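Local coordinates for regulatory Subunit of Protein Kinase A (cAMP-dependent) from Euglena gracilis (Euglena gracilis, PDB 6RSX) that binds cyclic AMP in two cyclic nucleotide-binding domains and, as a protein kinase A regulatory subunit, probably controls the catalytic subunit, at residues L116-G121 / D142-I147. Numbering follows the deposited sequence. Where two conformers were deposited one is given.
Sequences LALMYG and DTFRRI. With CMP (adenosine-3',5'-cyclic-monophosphate), chain B.
The Phe144 ring meets Met119 at its edge, where Met119 CG lies 3.5 Å from Phe144 CE1, near the ring plane; Leu118 CB comes obliquely to Phe144 CD1 at 3.7 Å. In one of its two conformers, Met119 SD lies at the same rim, 5.5 Å from the centroid of the Phe144 ring, an edge-on Met-aromatic contact. With CG opposite the backbone N (chi1 178°), Phe144 reaches across to the other helix, while Leu118 CD1 settles 3.8 Å from Phe144 CB. A flat, apolar ring suits this buried seam between the helices; an alanine here would probably open a gap and leave Leu118 and Met119 without their aromatic partner. Arg145, long and bent at chi3 (85°), brings NH2 to 2.6 Å from Leu118 O, near the guanidinium plane, but the angle is too poor for a hydrogen bond.

At the N-terminal end of helix 115-120, Ala117 N donates to O1P of cyclic AMP (2.9 Å); this helix end would probably favour the phosphate's negative charge. The helix is part of the phosphate-binding cassette, and its packing on Phe144 is consistent with the family's hydrophobic hinge, which links nucleotide binding to helix movement. The segment axes cross at -62°, 10.0 Å apart. Phe144 also meets Phe81 of strand 80-84 and Leu149 of helix 149-165, where Met119 touches Thr152, while helix 50-59 packs against Thr143 and Ile147.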
loop_
_atom_site.group_PDB
_atom_site.type_symbol
_atom_site.label_atom_id
_atom_site.label_comp_id
_atom_site.label_asym_id
_atom_site.label_seq_id
_atom_site.Cartn_x
_atom_site.Cartn_y
_atom_site.Cartn_z
ATOM N N LEU A 116 0.032 -11.779 -9.208
ATOM C CA LEU A 116 0.541 -11.439 -10.538
ATOM C C LEU A 116 0.188 -12.537 -11.537
ATOM O O LEU A 116 -0.303 -12.256 -12.639
ATOM C CB LEU A 116 2.041 -11.265 -10.518
ATOM C CG LEU A 116 2.588 -10.058 -9.687
ATOM C CD1 LEU A 116 4.095 -10.053 -9.759
ATOM C CD2 LEU A 116 2.002 -8.745 -10.200
ATOM N N ALA A 117 0.413 -13.797 -11.147
ATOM C CA ALA A 117 0.118 -14.912 -12.080
ATOM C C ALA A 117 -1.365 -14.957 -12.430
ATOM O O ALA A 117 -1.748 -15.292 -13.571
ATOM C CB ALA A 117 0.553 -16.246 -11.449
ATOM N N LEU A 118 -2.226 -14.666 -11.452
ATOM C CA LEU A 118 -3.661 -14.701 -11.686
ATOM C C LEU A 118 -4.127 -13.498 -12.507
ATOM O O LEU A 118 -5.098 -13.616 -13.261
ATOM C CB LEU A 118 -4.436 -14.792 -10.376
ATOM C CG LEU A 118 -4.053 -15.880 -9.341
ATOM C CD1 LEU A 118 -5.099 -16.213 -8.232
ATOM C CD2 LEU A 118 -3.435 -17.101 -9.875
ATOM N N MET A 119 -3.444 -12.359 -12.390
ATOM C CA MET A 119 -3.844 -11.193 -13.169
ATOM C C MET A 119 -3.339 -11.271 -14.600
ATOM O O MET A 119 -4.120 -11.124 -15.545
ATOM C CB MET A 119 -3.328 -9.913 -12.511
ATOM C CG MET A 119 -3.896 -9.691 -11.148
ATOM S SD MET A 119 -2.943 -8.484 -10.212
ATOM C CE MET A 119 -3.040 -7.007 -11.231
ATOM N N TYR A 120 -2.040 -11.499 -14.777
ATOM C CA TYR A 120 -1.378 -11.326 -16.053
ATOM C C TYR A 120 -1.136 -12.642 -16.784
ATOM O O TYR A 120 -0.576 -12.615 -17.876
ATOM C CB TYR A 120 -0.062 -10.602 -15.861
ATOM C CG TYR A 120 -0.238 -9.248 -15.185
ATOM C CD1 TYR A 120 -0.769 -8.178 -15.890
ATOM C CD2 TYR A 120 0.072 -9.068 -13.837
ATOM C CE1 TYR A 120 -0.962 -6.936 -15.277
ATOM C CE2 TYR A 120 -0.117 -7.815 -13.211
ATOM C CZ TYR A 120 -0.634 -6.773 -13.948
ATOM O OH TYR A 120 -0.832 -5.550 -13.371
ATOM N N GLY A 121 -1.503 -13.776 -16.201
ATOM C CA GLY A 121 -1.238 -15.051 -16.843
ATOM C C GLY A 121 0.223 -15.444 -16.961
ATOM O O GLY A 121 0.554 -16.347 -17.746
ATOM N N ASP A 142 -10.520 -18.640 -10.145
ATOM C CA ASP A 142 -11.806 -18.163 -10.659
ATOM C C ASP A 142 -12.405 -17.110 -9.748
ATOM O O ASP A 142 -12.960 -16.109 -10.227
ATOM C CB ASP A 142 -12.781 -19.330 -10.819
ATOM C CG ASP A 142 -12.402 -20.236 -11.970
ATOM O OD1 ASP A 142 -11.496 -19.849 -12.762
ATOM O OD2 ASP A 142 -12.998 -21.333 -12.063
ATOM N N THR A 143 -12.280 -17.300 -8.422
ATOM C CA THR A 143 -12.829 -16.310 -7.496
ATOM C C THR A 143 -12.038 -15.013 -7.560
ATOM O O THR A 143 -12.617 -13.919 -7.617
ATOM C CB THR A 143 -12.847 -16.857 -6.066
ATOM O OG1 THR A 143 -13.551 -18.098 -6.056
ATOM C CG2 THR A 143 -13.545 -15.877 -5.137
ATOM N N PHE A 144 -10.706 -15.123 -7.601
ATOM C CA PHE A 144 -9.864 -13.941 -7.752
ATOM C C PHE A 144 -10.264 -13.152 -8.993
ATOM O O PHE A 144 -10.443 -11.925 -8.932
ATOM C CB PHE A 144 -8.383 -14.329 -7.836
ATOM C CG PHE A 144 -7.472 -13.144 -8.041
ATOM C CD1 PHE A 144 -7.207 -12.651 -9.310
ATOM C CD2 PHE A 144 -6.884 -12.507 -6.946
ATOM C CE1 PHE A 144 -6.385 -11.567 -9.526
ATOM C CE2 PHE A 144 -6.041 -11.386 -7.129
ATOM C CZ PHE A 144 -5.796 -10.895 -8.425
ATOM N N ARG A 145 -10.407 -13.855 -10.131
ATOM C CA ARG A 145 -10.754 -13.203 -11.393
ATOM C C ARG A 145 -12.094 -12.486 -11.308
ATOM O O ARG A 145 -12.261 -11.411 -11.895
ATOM C CB ARG A 145 -10.761 -14.222 -12.542
ATOM C CG ARG A 145 -9.351 -14.720 -12.867
ATOM C CD ARG A 145 -9.282 -15.538 -14.150
ATOM N NE ARG A 145 -9.135 -14.665 -15.311
ATOM C CZ ARG A 145 -7.982 -14.141 -15.719
ATOM N NH1 ARG A 145 -7.950 -13.358 -16.797
ATOM N NH2 ARG A 145 -6.854 -14.400 -15.057
ATOM N N ARG A 146 -13.057 -13.062 -10.586
ATOM C CA ARG A 146 -14.363 -12.423 -10.461
ATOM C C ARG A 146 -14.293 -11.110 -9.692
ATOM O O ARG A 146 -14.855 -10.102 -10.139
ATOM C CB ARG A 146 -15.351 -13.368 -9.781
ATOM C CG ARG A 146 -15.744 -14.533 -10.659
ATOM C CD ARG A 146 -17.210 -14.850 -10.497
ATOM N NE ARG A 146 -17.523 -15.507 -9.235
ATOM C CZ ARG A 146 -18.320 -15.003 -8.302
ATOM N NH1 ARG A 146 -18.565 -15.703 -7.203
ATOM N NH2 ARG A 146 -18.879 -13.811 -8.473
ATOM N N ILE A 147 -13.625 -11.089 -8.536
ATOM C CA ILE A 147 -13.765 -9.972 -7.600
ATOM C C ILE A 147 -12.556 -9.044 -7.487
ATOM O O ILE A 147 -12.729 -7.890 -7.060
ATOM C CB ILE A 147 -14.159 -10.476 -6.202
ATOM C CG1 ILE A 147 -12.990 -11.207 -5.571
ATOM C CG2 ILE A 147 -15.400 -11.373 -6.270
ATOM C CD1 ILE A 147 -13.252 -11.527 -4.129
HETATM P P CMP B . 3.072 -14.142 -8.352
HETATM O O1P CMP B . 1.686 -14.748 -8.759
HETATM O O2P CMP B . 4.118 -13.785 -9.323
HETATM O "O5'" CMP B . 3.817 -15.190 -7.386
HETATM C "C5'" CMP B . 4.868 -14.771 -6.518
HETATM C "C4'" CMP B . 4.357 -13.582 -5.759
HETATM O "O4'" CMP B . 5.323 -12.960 -4.901
HETATM C "C3'" CMP B . 3.933 -12.441 -6.646
HETATM O "O3'" CMP B . 2.780 -12.758 -7.392
HETATM C "C2'" CMP B . 3.771 -11.289 -5.650
HETATM O "O2'" CMP B . 2.479 -11.370 -5.071
HETATM C "C1'" CMP B . 4.840 -11.657 -4.582
HETATM N N9 CMP B . 5.990 -10.761 -4.548
HETATM C C8 CMP B . 6.508 -10.185 -3.407
HETATM N N7 CMP B . 7.577 -9.487 -3.744
HETATM C C5 CMP B . 7.705 -9.585 -5.075
HETATM C C6 CMP B . 8.644 -9.005 -5.884
HETATM N N6 CMP B . 9.760 -8.139 -5.586
HETATM N N1 CMP B . 8.617 -9.174 -7.187
HETATM C C2 CMP B . 7.650 -9.990 -7.706
HETATM N N3 CMP B . 6.687 -10.574 -6.918
HETATM C C4 CMP B . 6.739 -10.370 -5.583
#